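Local atomic coordinates of PEPTIDE N-myristoyltransferase (Saccharomyces cerevisiae, PDB entry 1IIC), a protein that catalyses the transfer of the myristoyl group from myristoyl-CoA to the N-terminal glycine of protein substrates. Residues Lys244-Arg249 with Ser368-Leu373; Arg249-Gln254 with Lys397-Gly402; Ile290-Ser295 with Lys341-Glu346. All coordinates share one frame; numbering follows the deposited sequence.

Interaction 1. Residues Lys244-Arg249 with Ser368-Leu373; sequences KRYQSR and SQDNTL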
loop_
_atom_site.group_PDB
_atom_site.type_symbol
_atom_site.label_atom_id
_atom_site.label_comp_id
_atom_site.label_asym_id
_atom_site.label_seq_id
_atom_site.Cartn_x
_atom_site.Cartn_y
_atom_site.Cartn_z
ATOM N N LYS A 244 -12.512 7.839 10.190
ATOM C CA LYS A 244 -13.624 7.806 9.248
ATOM C C LYS A 244 -14.042 9.210 8.839
ATOM O O LYS A 244 -14.327 9.477 7.670
ATOM C CB LYS A 244 -14.823 7.087 9.881
ATOM C CG LYS A 244 -16.117 7.244 9.099
ATOM C CD LYS A 244 -17.285 6.501 9.757
ATOM C CE LYS A 244 -18.579 6.712 8.963
ATOM N NZ LYS A 244 -19.742 5.950 9.519
ATOM N N ARG A 245 -14.085 10.104 9.817
ATOM C CA ARG A 245 -14.484 11.474 9.576
ATOM C C ARG A 245 -13.510 12.142 8.609
ATOM O O ARG A 245 -13.917 12.705 7.588
ATOM C CB ARG A 245 -14.519 12.232 10.902
ATOM C CG ARG A 245 -15.648 13.220 11.031
ATOM C CD ARG A 245 -15.522 14.363 10.043
ATOM N NE ARG A 245 -15.562 15.650 10.728
ATOM C CZ ARG A 245 -16.534 16.027 11.548
ATOM N NH1 ARG A 245 -17.554 15.208 11.782
ATOM N NH2 ARG A 245 -16.481 17.211 12.148
ATOM N N TYR A 246 -12.224 12.076 8.937
ATOM C CA TYR A 246 -11.194 12.678 8.093
ATOM C C TYR A 246 -11.219 12.086 6.674
ATOM O O TYR A 246 -11.270 12.828 5.698
ATOM C CB TYR A 246 -9.815 12.493 8.747
ATOM C CG TYR A 246 -8.666 12.965 7.892
ATOM C CD1 TYR A 246 -7.942 12.068 7.114
ATOM C CD2 TYR A 246 -8.360 14.318 7.792
ATOM C CE1 TYR A 246 -6.947 12.505 6.249
ATOM C CE2 TYR A 246 -7.372 14.765 6.928
ATOM C CZ TYR A 246 -6.671 13.850 6.156
ATOM O OH TYR A 246 -5.709 14.282 5.283
ATOM N N GLN A 247 -11.219 10.753 6.592
ATOM C CA GLN A 247 -11.249 9.973 5.343
ATOM C C GLN A 247 -12.378 10.279 4.381
ATOM O O GLN A 247 -12.233 10.091 3.165
ATOM C CB GLN A 247 -11.393 8.485 5.646
ATOM C CG GLN A 247 -10.136 7.697 5.664
ATOM C CD GLN A 247 -10.319 6.364 4.972
ATOM O OE1 GLN A 247 -11.319 5.665 5.173
ATOM N NE2 GLN A 247 -9.355 6.005 4.156
ATOM N N SER A 248 -13.523 10.673 4.936
ATOM C CA SER A 248 -14.705 10.960 4.141
ATOM C C SER A 248 -14.463 12.017 3.081
ATOM O O SER A 248 -15.263 12.163 2.165
ATOM C CB SER A 248 -15.862 11.401 5.045
ATOM O OG SER A 248 -15.576 12.648 5.662
ATOM N N ARG A 249 -13.358 12.750 3.194
ATOM C CA ARG A 249 -13.049 13.792 2.217
ATOM C C ARG A 249 -12.554 13.202 0.894
ATOM O O ARG A 249 -12.714 13.805 -0.164
ATOM C CB ARG A 249 -11.975 14.731 2.769
ATOM C CG ARG A 249 -10.577 14.120 2.837
ATOM C CD ARG A 249 -9.631 15.088 3.528
ATOM N NE ARG A 249 -10.179 15.495 4.823
ATOM C CZ ARG A 249 -9.816 16.586 5.483
ATOM N NH1 ARG A 249 -8.900 17.397 4.976
ATOM N NH2 ARG A 249 -10.376 16.867 6.650
ATOM N N SER A 368 -0.568 10.536 -2.439
ATOM C CA SER A 368 -1.996 10.328 -2.228
ATOM C C SER A 368 -2.451 11.110 -0.996
ATOM O O SER A 368 -1.650 11.817 -0.385
ATOM C CB SER A 368 -2.268 8.845 -2.023
ATOM O OG SER A 368 -1.402 8.317 -1.028
ATOM N N GLN A 369 -3.730 10.986 -0.640
ATOM C CA GLN A 369 -4.286 11.661 0.532
ATOM C C GLN A 369 -3.938 13.154 0.520
ATOM O O GLN A 369 -3.940 13.779 -0.544
ATOM C CB GLN A 369 -3.740 10.994 1.803
ATOM C CG GLN A 369 -4.129 9.518 1.952
ATOM C CD GLN A 369 -2.998 8.669 2.505
ATOM O OE1 GLN A 369 -1.948 8.521 1.875
ATOM N NE2 GLN A 369 -3.200 8.115 3.691
ATOM N N ASP A 370 -3.646 13.723 1.691
ATOM C CA ASP A 370 -3.273 15.141 1.773
ATOM C C ASP A 370 -1.752 15.289 1.868
ATOM O O ASP A 370 -1.239 16.332 2.265
ATOM C CB ASP A 370 -3.937 15.801 2.992
ATOM C CG ASP A 370 -5.372 16.229 2.717
ATOM O OD1 ASP A 370 -6.252 16.007 3.580
ATOM O OD2 ASP A 370 -5.623 16.799 1.630
ATOM N N ASN A 371 -1.039 14.240 1.469
ATOM C CA ASN A 371 0.421 14.207 1.539
ATOM C C ASN A 371 1.213 15.371 0.920
ATOM O O ASN A 371 2.240 15.782 1.478
ATOM C CB ASN A 371 0.930 12.865 0.968
ATOM C CG ASN A 371 0.514 11.669 1.819
ATOM O OD1 ASN A 371 1.006 10.554 1.631
ATOM N ND2 ASN A 371 -0.399 11.894 2.752
ATOM N N THR A 372 0.766 15.905 -0.214
ATOM C CA THR A 372 1.500 17.006 -0.852
ATOM C C THR A 372 1.606 18.273 0.001
ATOM O O THR A 372 2.386 19.175 -0.322
ATOM C CB THR A 372 0.900 17.393 -2.229
ATOM O OG1 THR A 372 -0.452 17.841 -2.060
ATOM C CG2 THR A 372 0.946 16.197 -3.187
ATOM N N LEU A 373 0.824 18.356 1.075
ATOM C CA LEU A 373 0.905 19.527 1.943
ATOM C C LEU A 373 2.198 19.487 2.746
ATOM O O LEU A 373 2.709 20.537 3.146
ATOM C CB LEU A 373 -0.289 19.600 2.913
ATOM C CG LEU A 373 -1.653 19.888 2.265
ATOM C CD1 LEU A 373 -2.764 19.855 3.299
ATOM C CD2 LEU A 373 -1.602 21.221 1.576
#
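Tyr246 reaches across to Asp370 with the end of its ring, bringing the phenol oxygen up to OD1 of the Asp370 carboxylate, where OH donates a very short hydrogen bond of 2.5 Å. The contact belongs to the C-terminal half of the N-myristoyltransferase fold, which is akin to that of the acetyltransferases, and joins helix 236-247 and the chain just after it to the loop that follows strand 362-366. That loop contains a type II' beta turn from Ser368 to Asn371, closed by a 3.1 Å bond from Asn371 N to Ser368 O, and Asp370 rides on it. The tyrosine ring and the carboxylate stand steeply to one another, their planes 70° apart. The ring extends this far because CG of Tyr246 lies opposite the backbone N, chi1 175°, which carries the phenol off the helix towards the turn.

Arg249 takes the same oxygen from another direction. Its NH1 to Asp370 OD1 distance is 3.3 Å, a weak, bent hydrogen bond within a salt bridge, and its stronger ionic partner is Asp325. On the other carboxylate oxygen, Asp370 OD2 meets Arg414 and Arg331, so this buried aspartate answers three arginines and a phenol, a setting that would probably keep it ionised. The guanidinium also lies against the tyrosine: Tyr246 CE2 sits over its centre, 3.4 Å above the plane. A bend at chi3 of Arg249 folds the group back over the ring, which helps hold both donors beside the one acceptor. The bent arginine is pinned at its root, where Tyr246 O accepts from the backbone N of Arg249 on one face of its carbonyl plane and, on the opposite face, from Arg249 NE at 3.0 Å.

Interaction 2. Residues Arg249-Gln254 with Lys397-Gly402; sequences RFELIQ and KPITGG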
loop_
_atom_site.group_PDB
_atom_site.type_symbol
_atom_site.label_atom_id
_atom_site.label_comp_id
_atom_site.label_asym_id
_atom_site.label_seq_id
_atom_site.Cartn_x
_atom_site.Cartn_y
_atom_site.Cartn_z
ATOM N N ARG A 249 -13.358 12.750 3.194
ATOM C CA ARG A 249 -13.049 13.792 2.217
ATOM C C ARG A 249 -12.554 13.202 0.894
ATOM O O ARG A 249 -12.714 13.805 -0.164
ATOM C CB ARG A 249 -11.975 14.731 2.769
ATOM C CG ARG A 249 -10.577 14.120 2.837
ATOM C CD ARG A 249 -9.631 15.088 3.528
ATOM N NE ARG A 249 -10.179 15.495 4.823
ATOM C CZ ARG A 249 -9.816 16.586 5.483
ATOM N NH1 ARG A 249 -8.900 17.397 4.976
ATOM N NH2 ARG A 249 -10.376 16.867 6.650
ATOM N N PHE A 250 -11.945 12.024 0.964
ATOM C CA PHE A 250 -11.408 11.373 -0.225
ATOM C C PHE A 250 -12.506 10.681 -1.049
ATOM O O PHE A 250 -13.592 10.390 -0.536
ATOM C CB PHE A 250 -10.319 10.374 0.204
ATOM C CG PHE A 250 -9.210 10.998 1.031
ATOM C CD1 PHE A 250 -8.913 10.516 2.308
ATOM C CD2 PHE A 250 -8.484 12.080 0.542
ATOM C CE1 PHE A 250 -7.905 11.109 3.094
ATOM C CE2 PHE A 250 -7.481 12.679 1.307
ATOM C CZ PHE A 250 -7.186 12.200 2.583
ATOM N N GLU A 251 -12.233 10.428 -2.327
ATOM C CA GLU A 251 -13.215 9.784 -3.188
ATOM C C GLU A 251 -13.030 8.277 -3.308
ATOM O O GLU A 251 -13.966 7.565 -3.675
ATOM C CB GLU A 251 -13.208 10.447 -4.571
ATOM C CG GLU A 251 -13.661 11.915 -4.540
ATOM C CD GLU A 251 -13.609 12.579 -5.900
ATOM O OE1 GLU A 251 -12.752 12.193 -6.711
ATOM O OE2 GLU A 251 -14.408 13.501 -6.160
ATOM N N LEU A 252 -11.831 7.789 -2.997
ATOM C CA LEU A 252 -11.541 6.348 -3.044
ATOM C C LEU A 252 -10.956 5.923 -1.698
ATOM O O LEU A 252 -9.826 6.282 -1.358
ATOM C CB LEU A 252 -10.538 6.020 -4.152
ATOM C CG LEU A 252 -10.211 4.527 -4.293
ATOM C CD1 LEU A 252 -11.469 3.761 -4.705
ATOM C CD2 LEU A 252 -9.111 4.332 -5.331
ATOM N N ILE A 253 -11.722 5.144 -0.942
ATOM C CA ILE A 253 -11.287 4.714 0.381
ATOM C C ILE A 253 -11.751 3.300 0.701
ATOM O O ILE A 253 -12.612 2.755 0.022
ATOM C CB ILE A 253 -11.891 5.629 1.490
ATOM C CG1 ILE A 253 -13.418 5.482 1.496
ATOM C CG2 ILE A 253 -11.512 7.084 1.258
ATOM C CD1 ILE A 253 -14.134 6.302 2.558
ATOM N N GLN A 254 -11.166 2.720 1.742
ATOM C CA GLN A 254 -11.579 1.408 2.206
ATOM C C GLN A 254 -12.424 1.767 3.415
ATOM O O GLN A 254 -11.986 2.527 4.278
ATOM C CB GLN A 254 -10.401 0.539 2.674
ATOM C CG GLN A 254 -10.831 -0.913 2.932
ATOM C CD GLN A 254 -9.940 -1.677 3.906
ATOM O OE1 GLN A 254 -8.714 -1.566 3.873
ATOM N NE2 GLN A 254 -10.562 -2.476 4.770
ATOM N N LYS A 397 -14.979 7.905 -12.778
ATOM C CA LYS A 397 -14.304 9.084 -13.307
ATOM C C LYS A 397 -12.914 9.189 -12.697
ATOM O O LYS A 397 -12.641 8.605 -11.644
ATOM C CB LYS A 397 -15.092 10.342 -12.959
ATOM C CG LYS A 397 -16.482 10.410 -13.567
ATOM C CD LYS A 397 -17.286 11.525 -12.917
ATOM C CE LYS A 397 -18.557 11.827 -13.691
ATOM N NZ LYS A 397 -18.248 12.432 -15.018
ATOM N N PRO A 398 -12.011 9.931 -13.353
ATOM C CA PRO A 398 -10.646 10.092 -12.838
ATOM C C PRO A 398 -10.588 10.791 -11.465
ATOM O O PRO A 398 -11.330 11.740 -11.200
ATOM C CB PRO A 398 -9.943 10.881 -13.948
ATOM C CG PRO A 398 -11.077 11.634 -14.617
ATOM C CD PRO A 398 -12.176 10.603 -14.654
ATOM N N ILE A 399 -9.710 10.294 -10.598
ATOM C CA ILE A 399 -9.540 10.835 -9.252
ATOM C C ILE A 399 -8.133 11.407 -9.097
ATOM O O ILE A 399 -7.155 10.716 -9.364
ATOM C CB ILE A 399 -9.744 9.742 -8.206
ATOM C CG1 ILE A 399 -11.104 9.067 -8.421
ATOM C CG2 ILE A 399 -9.667 10.337 -6.805
ATOM C CD1 ILE A 399 -11.327 7.846 -7.534
ATOM N N THR A 400 -8.039 12.666 -8.668
ATOM C CA THR A 400 -6.749 13.338 -8.494
ATOM C C THR A 400 -5.716 12.494 -7.756
ATOM O O THR A 400 -6.012 11.894 -6.723
ATOM C CB THR A 400 -6.904 14.653 -7.713
ATOM O OG1 THR A 400 -7.616 14.392 -6.500
ATOM C CG2 THR A 400 -7.667 15.688 -8.538
ATOM N N GLY A 401 -4.494 12.480 -8.281
ATOM C CA GLY A 401 -3.432 11.705 -7.671
ATOM C C GLY A 401 -2.399 12.540 -6.937
ATOM O O GLY A 401 -1.426 11.997 -6.409
ATOM N N GLY A 402 -2.598 13.854 -6.905
ATOM C CA GLY A 402 -1.655 14.724 -6.221
ATOM C C GLY A 402 -0.445 15.110 -7.060
ATOM O O GLY A 402 0.594 15.509 -6.530
#
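Ile399 presses both of its branches against the start of strand 252-254 and the residue before it, and each branch finds a different kind of neighbour. The closely fitted part is the isoleucine between Glu251 and Leu252, and the nearest atom is a carboxylate oxygen: Glu251 OE1 stands 3.6 Å from Ile399 CG2. The glutamate side chain runs past the isoleucine in the opposite direction, with its own CB 4.2 Å from that CG2 methyl of Ile399. An oxygen against a methyl is a van der Waals neighbour and nothing more; the charge of OE1 has a long, weak ion pair with Arg126.

The longer branch makes the apolar half of the fit, CD1 of Ile399 resting on Leu252 CB at 3.9 Å. It reaches the leucine because CG1 lies opposite the carbonyl carbon, chi1 -54°, and the chain then runs straight on to CD1. No hydrogen bond links the two segments, so the direct contact is van der Waals in kind.

In the fold, this is where strand 252-254 meets a loop. The strand is antiparallel to strand 112-125 in the five-stranded sheet, and residues 397-402 form an irregular connection beyond the short strand 394-395. The join is made indirectly as well: the backbones of Glu251 and Leu252 bond to Asn416, and the side chains of Ile399 and Thr400 rest on that same residue. Reducing Ile399 to an alanine would probably leave Leu252 CB without its methyl neighbour and open a gap beside the Glu251 carboxylate.

On the loose side the loop runs out to the exposed Pro398. Beyond it the backbone has anchors of its own, with Ile399 O bonded to Ser182 OG and Thr400 O to Ser415 OG.

Interaction 3. Residues Ile290-Ser295 with Lys341-Glu346; sequences ITDFFS and KTRLCE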
loop_
_atom_site.group_PDB
_atom_site.type_symbol
_atom_site.label_atom_id
_atom_site.label_comp_id
_atom_site.label_asym_id
_atom_site.label_seq_id
_atom_site.Cartn_x
_atom_site.Cartn_y
_atom_site.Cartn_z
ATOM N N ILE A 290 -8.909 12.552 21.528
ATOM C CA ILE A 290 -7.906 12.137 20.559
ATOM C C ILE A 290 -8.134 12.983 19.315
ATOM O O ILE A 290 -9.175 12.888 18.660
ATOM C CB ILE A 290 -8.040 10.643 20.228
ATOM C CG1 ILE A 290 -7.654 9.822 21.460
ATOM C CG2 ILE A 290 -7.156 10.281 19.039
ATOM C CD1 ILE A 290 -7.764 8.344 21.259
ATOM N N THR A 291 -7.153 13.821 19.009
ATOM C CA THR A 291 -7.237 14.730 17.879
ATOM C C THR A 291 -6.347 14.392 16.678
ATOM O O THR A 291 -6.504 14.990 15.621
ATOM C CB THR A 291 -6.892 16.155 18.336
ATOM O OG1 THR A 291 -5.586 16.155 18.929
ATOM C CG2 THR A 291 -7.912 16.649 19.366
ATOM N N ASP A 292 -5.420 13.451 16.838
ATOM C CA ASP A 292 -4.517 13.080 15.750
ATOM C C ASP A 292 -4.216 11.588 15.727
ATOM O O ASP A 292 -4.294 10.902 16.743
ATOM C CB ASP A 292 -3.190 13.852 15.850
ATOM C CG ASP A 292 -3.388 15.353 15.849
ATOM O OD1 ASP A 292 -3.534 15.937 16.945
ATOM O OD2 ASP A 292 -3.417 15.947 14.752
ATOM N N PHE A 293 -3.856 11.095 14.555
ATOM C CA PHE A 293 -3.563 9.686 14.381
ATOM C C PHE A 293 -2.732 9.502 13.128
ATOM O O PHE A 293 -3.014 10.111 12.104
ATOM C CB PHE A 293 -4.875 8.902 14.260
ATOM C CG PHE A 293 -4.739 7.569 13.573
ATOM C CD1 PHE A 293 -5.235 7.383 12.285
ATOM C CD2 PHE A 293 -4.114 6.502 14.205
ATOM C CE1 PHE A 293 -5.110 6.157 11.640
ATOM C CE2 PHE A 293 -3.983 5.270 13.566
ATOM C CZ PHE A 293 -4.481 5.098 12.280
ATOM N N PHE A 294 -1.683 8.698 13.227
ATOM C CA PHE A 294 -0.865 8.417 12.066
ATOM C C PHE A 294 -0.163 7.088 12.242
ATOM O O PHE A 294 0.109 6.651 13.361
ATOM C CB PHE A 294 0.136 9.552 11.787
ATOM C CG PHE A 294 1.212 9.701 12.817
ATOM C CD1 PHE A 294 1.211 10.787 13.685
ATOM C CD2 PHE A 294 2.257 8.784 12.893
ATOM C CE1 PHE A 294 2.235 10.959 14.606
ATOM C CE2 PHE A 294 3.288 8.951 13.815
ATOM C CZ PHE A 294 3.276 10.038 14.670
ATOM N N SER A 295 0.123 6.433 11.127
ATOM C CA SER A 295 0.773 5.139 11.188
ATOM C C SER A 295 1.708 4.928 10.019
ATOM O O SER A 295 1.641 5.637 9.021
ATOM C CB SER A 295 -0.283 4.033 11.177
ATOM O OG SER A 295 -1.027 4.086 9.972
ATOM N N LYS A 341 -2.096 21.905 6.916
ATOM C CA LYS A 341 -0.696 21.789 6.537
ATOM C C LYS A 341 0.246 21.911 7.733
ATOM O O LYS A 341 1.214 21.162 7.851
ATOM C CB LYS A 341 -0.322 22.847 5.499
ATOM C CG LYS A 341 1.135 22.744 5.150
ATOM C CD LYS A 341 1.628 23.816 4.227
ATOM C CE LYS A 341 3.071 23.513 3.854
ATOM N NZ LYS A 341 3.781 24.703 3.319
ATOM N N THR A 342 -0.034 22.863 8.617
ATOM C CA THR A 342 0.796 23.059 9.796
ATOM C C THR A 342 0.749 21.840 10.715
ATOM O O THR A 342 1.763 21.456 11.287
ATOM C CB THR A 342 0.360 24.306 10.593
ATOM O OG1 THR A 342 0.531 25.467 9.780
ATOM C CG2 THR A 342 1.223 24.471 11.861
ATOM N N ARG A 343 -0.422 21.225 10.849
ATOM C CA ARG A 343 -0.546 20.060 11.720
ATOM C C ARG A 343 0.120 18.817 11.118
ATOM O O ARG A 343 0.839 18.091 11.803
ATOM C CB ARG A 343 -2.021 19.780 12.014
ATOM C CG ARG A 343 -2.250 18.791 13.136
ATOM C CD ARG A 343 -1.473 19.207 14.383
ATOM N NE ARG A 343 -1.860 18.443 15.560
ATOM C CZ ARG A 343 -1.339 18.620 16.768
ATOM N NH1 ARG A 343 -0.396 19.541 16.963
ATOM N NH2 ARG A 343 -1.787 17.898 17.790
ATOM N N LEU A 344 -0.113 18.584 9.833
ATOM C CA LEU A 344 0.471 17.431 9.154
ATOM C C LEU A 344 1.988 17.528 9.137
ATOM O O LEU A 344 2.679 16.539 9.361
ATOM C CB LEU A 344 -0.070 17.309 7.723
ATOM C CG LEU A 344 -1.571 16.999 7.597
ATOM C CD1 LEU A 344 -1.909 16.736 6.137
ATOM C CD2 LEU A 344 -1.944 15.777 8.451
ATOM N N CYS A 345 2.512 18.714 8.865
ATOM C CA CYS A 345 3.958 18.884 8.870
ATOM C C CYS A 345 4.499 18.530 10.256
ATOM O O CYS A 345 5.594 17.985 10.372
ATOM C CB CYS A 345 4.339 20.328 8.509
ATOM S SG CYS A 345 4.214 20.695 6.752
ATOM N N GLU A 346 3.728 18.833 11.302
ATOM C CA GLU A 346 4.143 18.527 12.678
ATOM C C GLU A 346 4.084 17.027 12.941
ATOM O O GLU A 346 5.063 16.421 13.367
ATOM C CB GLU A 346 3.235 19.235 13.696
ATOM C CG GLU A 346 3.337 20.754 13.720
ATOM C CD GLU A 346 2.295 21.412 14.634
ATOM O OE1 GLU A 346 2.378 22.645 14.827
ATOM O OE2 GLU A 346 1.393 20.706 15.152
#
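A salt-bridge network ties helix 334-357 to strand 290-303 of the large mixed sheet in the C-terminal half of the enzyme, with Asp292 on the strand, Arg343 on the helix and Glu346 one turn further along. Arg343 grips Asp292 side-on with two nitrogens: NH2 donates to OD1 at 2.8 Å, with an N-H...O angle of 163°, and NE to OD2 at 3.1 Å. Both oxygens lie close to the guanidinium plane, yet the nitrogens come at them from above the carboxylate plane, since the two flat groups are turned 54° apart. A bend at chi2 of Arg343 (52°) swings the guanidinium across to the strand.

The third nitrogen, NH1, turns back to its own helix and bonds Glu346 OE2 at 2.8 Å, nearly along the C-O axis. Three of the arginine's donors thus serve two carboxylates, which would probably fix its rotation. Asp292 has further partners, Thr322 OG1 at OD2 and the neighbouring Thr291 at OD1. On OD1 the threonine hydroxyl, Thr291 OG1 at 2.9 Å, and Arg343 NH2 arrive from opposite faces of the carboxylate plane.

All three contacts lie within the C-terminal half, yet each solves a different joining problem. Interactions 1 and 2 are buried and adjacent, sharing Arg249, with centres 9 Å apart; helix 236-247 is followed, after a short loop, by strand 252-254, so one continuous run of chain serves both. Their chemistry differs sharply: charge and a phenol meet in the first, hydrocarbon and a carboxylate oxygen in the second. Interaction 3 is only partly buried and farther from the chain's centre, and like interaction 1 it depends on ionic pairing, though with straighter bonds. It touches interaction 1 through helix 334-357, where Leu344 CD1 packs on Asp370 CB, but does not touch interaction 2.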